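Local structure of prolyl oligopeptidase (1YR2) at residues 225-230 with 241-246; 186-191 with 206-211; 266-271 with 286-291. The protein probably hydrolyses oligopeptides on the carboxyl side of proline, and far less readily of alanine, as a serine endopeptidase of the S9A family. All blocks are in the same frame, centred on the assembly; numbering follows the deposited sequence.

The three contacts lie in three successive four-stranded blades of the seven-bladed beta-propeller, each joining neighbouring antiparallel strands near one strand end. Contact 3 pairs the first and second strands of its blade, contact 1 the second and third, and contact 2 the third and outermost fourth. All are partly buried, each mixing buried strand residues with exposed ones at the loop end. Contact 2 relies most on a T-shaped tryptophan pair and a lysine cation-pi contact, contact 3 on a salt bridge and a histidine-serine bond, and contact 1 on backbone pairing with buried amide and hydroxyl groups. Contact 1 touches both others: Gln243 bonds Phe211 of contact 2 and His271 of contact 3.

Contact 1: 225-230 with 241-246; sequences SRFAEP and YNQTVW
Arg226 and Thr244 form an antiparallel hydrogen-bonded pair between strands 221-226 and 244-249, the two central strands of a four-stranded beta-propeller blade. Arg226 N gives to Thr244 O at 3.0 Å, and Thr244 N gives back to Arg226 O at 2.9 Å. The same two carbonyls also receive CA-H...O contacts, Thr244 O from Ser225 and Arg226 O from Gln243. Towards Phe227 and Gln243 direct backbone bonding between the two segments stops, and a water takes over, accepting from Ala228 N and donating to Tyr241 O.

Trp246 lies under the arginine chain: Arg226 CD sits over the face of its five-membered ring, 3.9 Å from the centroid, so the long aliphatic stem of arginine suits a place beside an indole. The guanidinium is too far from the ring for more than a weak attraction. The Arg226 chain bends at chi3 (-72°), which turns the guanidinium back to Phe227 O; NE and NH2 both grip that oxygen from the same face of its carbonyl plane, Arg226 NH2 at 3.1 Å from Phe227 O. The indole N-H is satisfied as well, since Trp246 NE1 gives to Thr244 OG1 at 2.7 Å, two residues back on the same strand.

The other polar ends serve neighbouring blades. Buried Ser225 OG bonds to His271 O. A glutamine suits position 243 because its amide can both accept and donate: Gln243 OE1 takes the N-H of His271, and NE2 gives to Phe211 O. Its aliphatic part is used too, Gln243 CB resting over one face of the Phe227 ring at 3.9 Å from the centroid, while Lys210 makes a cation-pi contact with the same ring. At the ring's edge, near its plane, Tyr241 O approaches Phe227 CD2 to 3.3 Å.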
loop_
_atom_site.group_PDB
_atom_site.type_symbol
_atom_site.label_atom_id
_atom_site.label_comp_id
_atom_site.label_asym_id
_atom_site.label_seq_id
_atom_site.Cartn_x
_atom_site.Cartn_y
_atom_site.Cartn_z
ATOM N N SER A 225 -21.061 -13.313 13.610
ATOM C CA SER A 225 -22.028 -12.236 13.652
ATOM C C SER A 225 -22.965 -12.321 12.463
ATOM O O SER A 225 -22.571 -12.741 11.375
ATOM C CB SER A 225 -21.307 -10.888 13.653
ATOM O OG SER A 225 -20.406 -10.812 14.765
ATOM N N ARG A 226 -24.225 -11.971 12.704
ATOM C CA ARG A 226 -25.268 -12.057 11.712
ATOM C C ARG A 226 -26.323 -10.949 11.928
ATOM O O ARG A 226 -26.309 -10.261 12.940
ATOM C CB ARG A 226 -25.954 -13.404 11.751
ATOM C CG ARG A 226 -26.682 -13.742 13.063
ATOM C CD ARG A 226 -27.664 -14.931 12.915
ATOM N NE ARG A 226 -28.803 -14.467 12.140
ATOM C CZ ARG A 226 -29.788 -15.239 11.668
ATOM N NH1 ARG A 226 -29.809 -16.536 11.957
ATOM N NH2 ARG A 226 -30.760 -14.680 10.932
ATOM N N PHE A 227 -27.220 -10.845 10.961
ATOM C CA PHE A 227 -28.349 -9.927 10.978
ATOM C C PHE A 227 -29.639 -10.716 10.806
ATOM O O PHE A 227 -29.612 -11.863 10.416
ATOM C CB PHE A 227 -28.263 -8.908 9.847
ATOM C CG PHE A 227 -27.113 -7.959 9.983
ATOM C CD1 PHE A 227 -25.817 -8.343 9.627
ATOM C CD2 PHE A 227 -27.320 -6.678 10.453
ATOM C CE1 PHE A 227 -24.719 -7.451 9.763
ATOM C CE2 PHE A 227 -26.257 -5.813 10.597
ATOM C CZ PHE A 227 -24.932 -6.219 10.243
ATOM N N ALA A 228 -30.768 -10.084 11.096
ATOM C CA ALA A 228 -32.075 -10.734 10.917
ATOM C C ALA A 228 -32.266 -11.153 9.470
ATOM O O ALA A 228 -31.825 -10.471 8.558
ATOM C CB ALA A 228 -33.210 -9.809 11.331
ATOM N N GLU A 229 -32.929 -12.289 9.272
ATOM C CA GLU A 229 -33.309 -12.703 7.936
ATOM C C GLU A 229 -34.380 -11.659 7.507
ATOM O O GLU A 229 -35.443 -11.546 8.160
ATOM C CB GLU A 229 -33.762 -14.193 7.928
ATOM C CG GLU A 229 -35.206 -14.488 7.553
ATOM C CD GLU A 229 -35.359 -15.511 6.430
ATOM O OE1 GLU A 229 -35.317 -15.136 5.230
ATOM O OE2 GLU A 229 -35.546 -16.697 6.746
ATOM N N PRO A 230 -34.075 -10.870 6.464
ATOM C CA PRO A 230 -34.939 -9.758 6.035
ATOM C C PRO A 230 -36.206 -10.232 5.311
ATOM O O PRO A 230 -36.345 -11.456 5.150
ATOM C CB PRO A 230 -34.050 -8.986 5.046
ATOM C CG PRO A 230 -33.098 -9.997 4.491
ATOM C CD PRO A 230 -32.909 -11.024 5.567
ATOM N N TYR A 241 -28.698 -2.852 10.479
ATOM C CA TYR A 241 -29.012 -2.677 11.917
ATOM C C TYR A 241 -29.100 -3.961 12.738
ATOM O O TYR A 241 -29.477 -5.022 12.257
ATOM C CB TYR A 241 -30.329 -1.878 12.130
ATOM C CG TYR A 241 -30.347 -0.535 11.404
ATOM C CD1 TYR A 241 -29.198 0.244 11.313
ATOM C CD2 TYR A 241 -31.504 -0.061 10.791
ATOM C CE1 TYR A 241 -29.198 1.480 10.631
ATOM C CE2 TYR A 241 -31.513 1.152 10.101
ATOM C CZ TYR A 241 -30.339 1.915 10.031
ATOM O OH TYR A 241 -30.326 3.108 9.370
ATOM N N ASN A 242 -28.789 -3.817 14.020
ATOM C CA ASN A 242 -28.987 -4.872 14.998
ATOM C C ASN A 242 -28.158 -6.134 14.748
ATOM O O ASN A 242 -28.606 -7.255 14.993
ATOM C CB ASN A 242 -30.478 -5.189 15.134
ATOM C CG ASN A 242 -31.220 -4.062 15.819
ATOM O OD1 ASN A 242 -30.882 -3.688 16.944
ATOM N ND2 ASN A 242 -32.217 -3.537 15.164
ATOM N N GLN A 243 -26.925 -5.933 14.314
ATOM C CA GLN A 243 -26.018 -7.038 14.209
ATOM C C GLN A 243 -25.874 -7.756 15.577
ATOM O O GLN A 243 -25.804 -7.124 16.648
ATOM C CB GLN A 243 -24.654 -6.557 13.728
ATOM C CG GLN A 243 -23.689 -7.724 13.469
ATOM C CD GLN A 243 -22.338 -7.286 12.886
ATOM O OE1 GLN A 243 -21.731 -6.318 13.365
ATOM N NE2 GLN A 243 -21.890 -7.992 11.817
ATOM N N THR A 244 -25.875 -9.070 15.558
ATOM C CA THR A 244 -25.796 -9.870 16.799
ATOM C C THR A 244 -24.762 -10.995 16.700
ATOM O O THR A 244 -24.531 -11.513 15.634
ATOM C CB THR A 244 -27.177 -10.415 17.224
ATOM O OG1 THR A 244 -27.749 -11.162 16.154
ATOM C CG2 THR A 244 -28.152 -9.300 17.417
ATOM N N VAL A 245 -24.117 -11.297 17.819
ATOM C CA VAL A 245 -23.119 -12.361 17.921
ATOM C C VAL A 245 -23.845 -13.611 18.430
ATOM O O VAL A 245 -24.590 -13.510 19.390
ATOM C CB VAL A 245 -21.984 -11.971 18.862
ATOM C CG1 VAL A 245 -20.933 -13.112 18.946
ATOM C CG2 VAL A 245 -21.343 -10.727 18.415
ATOM N N TRP A 246 -23.672 -14.727 17.715
ATOM C CA TRP A 246 -24.226 -16.050 18.031
ATOM C C TRP A 246 -23.145 -17.123 18.078
ATOM O O TRP A 246 -22.040 -16.936 17.533
ATOM C CB TRP A 246 -25.231 -16.455 16.973
ATOM C CG TRP A 246 -26.412 -15.597 16.864
ATOM C CD1 TRP A 246 -26.482 -14.300 16.370
ATOM C CD2 TRP A 246 -27.753 -15.944 17.245
ATOM N NE1 TRP A 246 -27.780 -13.846 16.432
ATOM C CE2 TRP A 246 -28.583 -14.835 16.937
ATOM C CE3 TRP A 246 -28.346 -17.103 17.814
ATOM C CZ2 TRP A 246 -29.963 -14.837 17.186
ATOM C CZ3 TRP A 246 -29.695 -17.105 18.055
ATOM C CH2 TRP A 246 -30.501 -15.974 17.747
HETATM O O HOH W 1 -30.857 -7.295 11.941
#

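Contact 2: 186-191 with 206-211; sequences SDWRTV and LKWVKF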
loop_
_atom_site.group_PDB
_atom_site.type_symbol
_atom_site.label_atom_id
_atom_site.label_comp_id
_atom_site.label_asym_id
_atom_site.label_seq_id
_atom_site.Cartn_x
_atom_site.Cartn_y
_atom_site.Cartn_z
ATOM N N SER A 186 -22.265 -9.693 -3.222
ATOM C CA SER A 186 -23.050 -9.505 -1.997
ATOM C C SER A 186 -22.191 -9.300 -0.745
ATOM O O SER A 186 -21.093 -9.843 -0.625
ATOM C CB SER A 186 -23.949 -10.714 -1.793
ATOM O OG SER A 186 -24.759 -10.516 -0.671
ATOM N N ASP A 187 -22.694 -8.519 0.207
ATOM C CA ASP A 187 -22.067 -8.431 1.548
ATOM C C ASP A 187 -22.450 -9.596 2.460
ATOM O O ASP A 187 -21.832 -9.788 3.499
ATOM C CB ASP A 187 -22.480 -7.133 2.236
ATOM C CG ASP A 187 -21.864 -5.909 1.611
ATOM O OD1 ASP A 187 -20.679 -5.961 1.180
ATOM O OD2 ASP A 187 -22.499 -4.834 1.568
ATOM N N TRP A 188 -23.514 -10.318 2.102
ATOM C CA TRP A 188 -23.930 -11.503 2.857
ATOM C C TRP A 188 -22.854 -12.596 2.665
ATOM O O TRP A 188 -22.181 -12.630 1.636
ATOM C CB TRP A 188 -25.263 -12.038 2.351
ATOM C CG TRP A 188 -26.498 -11.167 2.658
ATOM C CD1 TRP A 188 -27.354 -10.573 1.743
ATOM C CD2 TRP A 188 -27.013 -10.838 3.954
ATOM N NE1 TRP A 188 -28.344 -9.881 2.408
ATOM C CE2 TRP A 188 -28.170 -10.033 3.761
ATOM C CE3 TRP A 188 -26.615 -11.144 5.274
ATOM C CZ2 TRP A 188 -28.915 -9.519 4.838
ATOM C CZ3 TRP A 188 -27.353 -10.663 6.329
ATOM C CH2 TRP A 188 -28.512 -9.856 6.108
ATOM N N ARG A 189 -22.739 -13.499 3.633
ATOM C CA ARG A 189 -21.847 -14.626 3.546
ATOM C C ARG A 189 -22.579 -15.876 3.965
ATOM O O ARG A 189 -23.592 -15.831 4.707
ATOM C CB ARG A 189 -20.668 -14.419 4.461
ATOM C CG ARG A 189 -19.765 -13.292 4.068
ATOM C CD ARG A 189 -18.990 -13.496 2.765
ATOM N NE ARG A 189 -18.115 -12.364 2.510
ATOM C CZ ARG A 189 -18.467 -11.283 1.828
ATOM N NH1 ARG A 189 -19.682 -11.146 1.347
ATOM N NH2 ARG A 189 -17.607 -10.311 1.662
ATOM N N THR A 190 -22.102 -17.007 3.481
ATOM C CA THR A 190 -22.553 -18.297 3.969
ATOM C C THR A 190 -21.327 -18.896 4.615
ATOM O O THR A 190 -20.274 -18.927 3.976
ATOM C CB THR A 190 -22.985 -19.212 2.855
ATOM O OG1 THR A 190 -24.097 -18.629 2.140
ATOM C CG2 THR A 190 -23.469 -20.620 3.439
ATOM N N VAL A 191 -21.425 -19.351 5.867
ATOM C CA VAL A 191 -20.298 -20.031 6.493
ATOM C C VAL A 191 -20.464 -21.526 6.358
ATOM O O VAL A 191 -21.498 -22.039 6.641
ATOM C CB VAL A 191 -20.151 -19.650 7.944
ATOM C CG1 VAL A 191 -19.023 -20.421 8.589
ATOM C CG2 VAL A 191 -19.885 -18.115 8.057
ATOM N N LEU A 206 -24.192 -21.755 7.715
ATOM C CA LEU A 206 -24.730 -20.637 8.461
ATOM C C LEU A 206 -25.079 -19.572 7.437
ATOM O O LEU A 206 -24.220 -19.177 6.610
ATOM C CB LEU A 206 -23.719 -20.090 9.486
ATOM C CG LEU A 206 -23.193 -21.101 10.526
ATOM C CD1 LEU A 206 -22.166 -20.442 11.367
ATOM C CD2 LEU A 206 -24.263 -21.645 11.433
ATOM N N LYS A 207 -26.336 -19.114 7.492
ATOM C CA LYS A 207 -26.843 -18.075 6.606
ATOM C C LYS A 207 -27.008 -16.767 7.382
ATOM O O LYS A 207 -26.995 -16.734 8.615
ATOM C CB LYS A 207 -28.188 -18.514 5.948
ATOM C CG LYS A 207 -28.090 -19.727 5.018
ATOM C CD LYS A 207 -27.136 -19.446 3.875
ATOM C CE LYS A 207 -27.222 -20.459 2.717
ATOM N NZ LYS A 207 -26.473 -19.894 1.542
ATOM N N TRP A 208 -27.075 -15.685 6.608
ATOM C CA TRP A 208 -27.277 -14.300 7.068
ATOM C C TRP A 208 -26.119 -13.753 7.854
ATOM O O TRP A 208 -26.257 -12.856 8.684
ATOM C CB TRP A 208 -28.597 -14.136 7.816
ATOM C CG TRP A 208 -29.688 -14.798 7.081
ATOM C CD1 TRP A 208 -30.358 -15.932 7.458
ATOM C CD2 TRP A 208 -30.188 -14.440 5.793
ATOM N NE1 TRP A 208 -31.278 -16.272 6.497
ATOM C CE2 TRP A 208 -31.201 -15.375 5.462
ATOM C CE3 TRP A 208 -29.908 -13.397 4.891
ATOM C CZ2 TRP A 208 -31.914 -15.319 4.257
ATOM C CZ3 TRP A 208 -30.621 -13.332 3.685
ATOM C CH2 TRP A 208 -31.618 -14.289 3.383
ATOM N N VAL A 209 -24.944 -14.287 7.555
ATOM C CA VAL A 209 -23.718 -13.831 8.186
ATOM C C VAL A 209 -23.303 -12.613 7.372
ATOM O O VAL A 209 -23.430 -12.603 6.142
ATOM C CB VAL A 209 -22.680 -14.921 8.074
ATOM C CG1 VAL A 209 -21.335 -14.445 8.532
ATOM C CG2 VAL A 209 -23.128 -16.166 8.844
ATOM N N LYS A 210 -22.853 -11.583 8.045
ATOM C CA LYS A 210 -22.420 -10.396 7.348
ATOM C C LYS A 210 -21.533 -9.572 8.216
ATOM O O LYS A 210 -21.803 -9.414 9.415
ATOM C CB LYS A 210 -23.624 -9.572 6.854
ATOM C CG LYS A 210 -23.223 -8.228 6.205
ATOM C CD LYS A 210 -24.354 -7.480 5.489
ATOM C CE LYS A 210 -25.594 -7.277 6.269
ATOM N NZ LYS A 210 -26.611 -6.530 5.420
ATOM N N PHE A 211 -20.462 -9.037 7.632
ATOM C CA PHE A 211 -19.514 -8.228 8.420
ATOM C C PHE A 211 -19.082 -8.921 9.713
ATOM O O PHE A 211 -19.108 -8.318 10.793
ATOM C CB PHE A 211 -20.099 -6.826 8.740
ATOM C CG PHE A 211 -20.495 -6.045 7.520
ATOM C CD1 PHE A 211 -19.705 -6.074 6.387
ATOM C CD2 PHE A 211 -21.642 -5.244 7.541
ATOM C CE1 PHE A 211 -20.114 -5.372 5.235
ATOM C CE2 PHE A 211 -22.037 -4.538 6.435
ATOM C CZ PHE A 211 -21.264 -4.619 5.261
HETATM O O HOH W 2 -19.558 -9.648 4.963
HETATM O O HOH W 3 -26.339 -15.809 3.600
#
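Trp188 is held between two side chains of the segment 206-211. The edge of Trp208 points at one face of its indole in a T-shaped stack, the six-membered rings lying at 85° with centroids 5.1 Å apart. Over the opposite face comes Lys210, whose CE and NZ each stand 4.0 Å from the centroid of the Trp188 six-membered ring. A lysine fits here because its methylenes pack on the indole while its ammonium makes a cation-pi contact; a bend at chi3 (51°) helps carry NZ over the ring, and Asn240 OD1 accepts a hydrogen bond from it.

Backbone bonds join strands 188-195 and 204-210, the third and outermost strands of a beta-propeller blade. Arg189 N gives to Val209 O at 2.8 Å, and Val191 and Leu206 exchange a reciprocal pair. Between them the register slips by one residue in a beta bulge, where a water donates to Arg189 O and accepts from Trp208 N.

Polar side chains add further bonds. Lys207 NZ gives to Thr190 OG1 at 2.8 Å, its stem slanting across the threonine. Arg189 NH1 gives to both Ser186 O and Trp188 O, and NE forms a salt bridge with Asp166.

On the face that Arg189 shares with Val191, Leu206 and Val209, apolar contacts form: the branched Val191 meets Leu206 CB through its own CB and Val209 CG2 through CG2, both at 3.9 Å.

Contact 3: 266-271 with 286-291; sequences LPKRGH and SSEGTD
Arg269 lays its CD across the carbonyl of Ser287, with Arg269 CD 3.6 Å from Ser287 O, and carries its guanidinium on to Glu288. Bends at chi2 and chi3 (both 60°) curl the chain so that NE faces the carboxylate. The salt bridge is one-sided: Arg269 NE gives an almost straight bond to Glu288 OE1 at 3.0 Å, on the anti side of the carboxylate and in the guanidinium plane, while NH2 adds a weak bond to the same oxygen. Glutamate has the length needed, its extended chain passing Lys268, whose CB lies 3.7 Å from Glu288 CD. Leu266 CD1 rests over one face of the guanidinium. With an alanine in place of Arg269, the Glu288 carboxylate would probably lose its charged mate and be freer to turn.

The backbones belong to the hairpin of strands 270-275 and 281-287, the first two strands of a propeller blade, entered through a type I turn from Leu266 to Arg269. Gly270 and Ser287 form a hydrogen-bonded pair, with Gly270 N giving to Ser287 O at 2.8 Å and Ser287 N giving back to Gly270 O.

Next along, His271 and Ser286 are a non-hydrogen-bonded pair whose side chains share a buried face. There His271 ND1 and Ser286 OG bond at 2.6 Å, the hydroxyl lying at the imidazole edge. Histidine suits this place by having a second ring nitrogen, and NE2 bonds to Thr263 OG1.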
loop_
_atom_site.group_PDB
_atom_site.type_symbol
_atom_site.label_atom_id
_atom_site.label_comp_id
_atom_site.label_asym_id
_atom_site.label_seq_id
_atom_site.Cartn_x
_atom_site.Cartn_y
_atom_site.Cartn_z
ATOM N N LEU A 266 -28.836 0.304 20.622
ATOM C CA LEU A 266 -27.818 0.855 19.711
ATOM C C LEU A 266 -27.838 0.106 18.380
ATOM O O LEU A 266 -26.966 -0.735 18.105
ATOM C CB LEU A 266 -26.448 0.729 20.347
ATOM C CG LEU A 266 -26.266 1.523 21.641
ATOM C CD1 LEU A 266 -24.938 1.147 22.307
ATOM C CD2 LEU A 266 -26.308 3.053 21.351
ATOM N N PRO A 267 -28.812 0.417 17.533
ATOM C CA PRO A 267 -29.021 -0.362 16.313
ATOM C C PRO A 267 -27.933 -0.272 15.266
ATOM O O PRO A 267 -27.840 -1.202 14.474
ATOM C CB PRO A 267 -30.320 0.207 15.748
ATOM C CG PRO A 267 -30.394 1.617 16.276
ATOM C CD PRO A 267 -29.763 1.537 17.651
ATOM N N LYS A 268 -27.184 0.825 15.220
ATOM C CA LYS A 268 -26.126 1.008 14.223
ATOM C C LYS A 268 -24.775 0.427 14.659
ATOM O O LYS A 268 -23.822 0.377 13.890
ATOM C CB LYS A 268 -25.960 2.481 13.895
ATOM C CG LYS A 268 -27.215 3.148 13.447
ATOM C CD LYS A 268 -26.988 4.548 12.923
ATOM C CE LYS A 268 -28.271 5.099 12.359
ATOM N NZ LYS A 268 -28.062 5.715 11.004
ATOM N N ARG A 269 -24.707 -0.049 15.897
ATOM C CA ARG A 269 -23.474 -0.651 16.428
ATOM C C ARG A 269 -23.237 -2.034 15.807
ATOM O O ARG A 269 -24.147 -2.868 15.772
ATOM C CB ARG A 269 -23.643 -0.790 17.941
ATOM C CG ARG A 269 -22.435 -0.884 18.759
ATOM C CD ARG A 269 -21.492 0.321 18.664
ATOM N NE ARG A 269 -22.084 1.571 19.059
ATOM C CZ ARG A 269 -22.009 2.103 20.262
ATOM N NH1 ARG A 269 -21.394 1.483 21.250
ATOM N NH2 ARG A 269 -22.536 3.284 20.483
ATOM N N GLY A 270 -22.032 -2.240 15.274
ATOM C CA GLY A 270 -21.558 -3.510 14.771
ATOM C C GLY A 270 -20.721 -4.242 15.819
ATOM O O GLY A 270 -20.117 -3.603 16.688
ATOM N N HIS A 271 -20.654 -5.567 15.750
ATOM C CA HIS A 271 -20.017 -6.356 16.805
ATOM C C HIS A 271 -19.310 -7.514 16.141
ATOM O O HIS A 271 -19.912 -8.245 15.300
ATOM C CB HIS A 271 -21.043 -6.960 17.742
ATOM C CG HIS A 271 -21.951 -5.957 18.385
ATOM N ND1 HIS A 271 -21.501 -5.051 19.310
ATOM C CD2 HIS A 271 -23.272 -5.716 18.232
ATOM C CE1 HIS A 271 -22.500 -4.288 19.695
ATOM N NE2 HIS A 271 -23.592 -4.690 19.077
ATOM N N SER A 286 -16.703 -3.581 19.143
ATOM C CA SER A 286 -17.882 -2.966 18.589
ATOM C C SER A 286 -17.594 -1.523 18.151
ATOM O O SER A 286 -16.927 -0.748 18.851
ATOM C CB SER A 286 -19.024 -2.971 19.625
ATOM O OG SER A 286 -19.215 -4.250 20.190
ATOM N N SER A 287 -18.136 -1.176 16.998
ATOM C CA SER A 287 -17.966 0.162 16.440
ATOM C C SER A 287 -19.191 0.595 15.671
ATOM O O SER A 287 -20.096 -0.198 15.408
ATOM C CB SER A 287 -16.724 0.194 15.539
ATOM O OG SER A 287 -16.894 -0.656 14.398
ATOM N N GLU A 288 -19.185 1.862 15.265
ATOM C CA GLU A 288 -20.267 2.433 14.530
ATOM C C GLU A 288 -19.680 3.470 13.603
ATOM O O GLU A 288 -18.955 4.330 14.076
ATOM C CB GLU A 288 -21.170 3.107 15.563
ATOM C CG GLU A 288 -22.459 3.551 15.029
ATOM C CD GLU A 288 -23.396 4.023 16.116
ATOM O OE1 GLU A 288 -23.533 3.332 17.181
ATOM O OE2 GLU A 288 -24.007 5.076 15.866
ATOM N N GLY A 289 -19.940 3.371 12.310
ATOM C CA GLY A 289 -19.714 4.497 11.392
ATOM C C GLY A 289 -18.287 5.004 11.112
ATOM O O GLY A 289 -18.004 6.202 11.315
ATOM N N THR A 290 -17.405 4.136 10.604
ATOM C CA THR A 290 -15.996 4.496 10.164
ATOM C C THR A 290 -15.043 5.340 11.072
ATOM O O THR A 290 -13.862 5.456 10.736
ATOM C CB THR A 290 -15.949 5.163 8.729
ATOM O OG1 THR A 290 -16.318 6.549 8.825
ATOM C CG2 THR A 290 -16.956 4.545 7.752
ATOM N N ASP A 291 -15.486 5.947 12.172
ATOM C CA ASP A 291 -14.502 6.517 13.114
ATOM C C ASP A 291 -13.720 5.331 13.714
ATOM O O ASP A 291 -14.326 4.321 14.087
ATOM C CB ASP A 291 -15.161 7.324 14.231
ATOM C CG ASP A 291 -16.495 7.915 13.794
ATOM O OD1 ASP A 291 -17.550 7.178 13.889
ATOM O OD2 ASP A 291 -16.553 9.088 13.312
#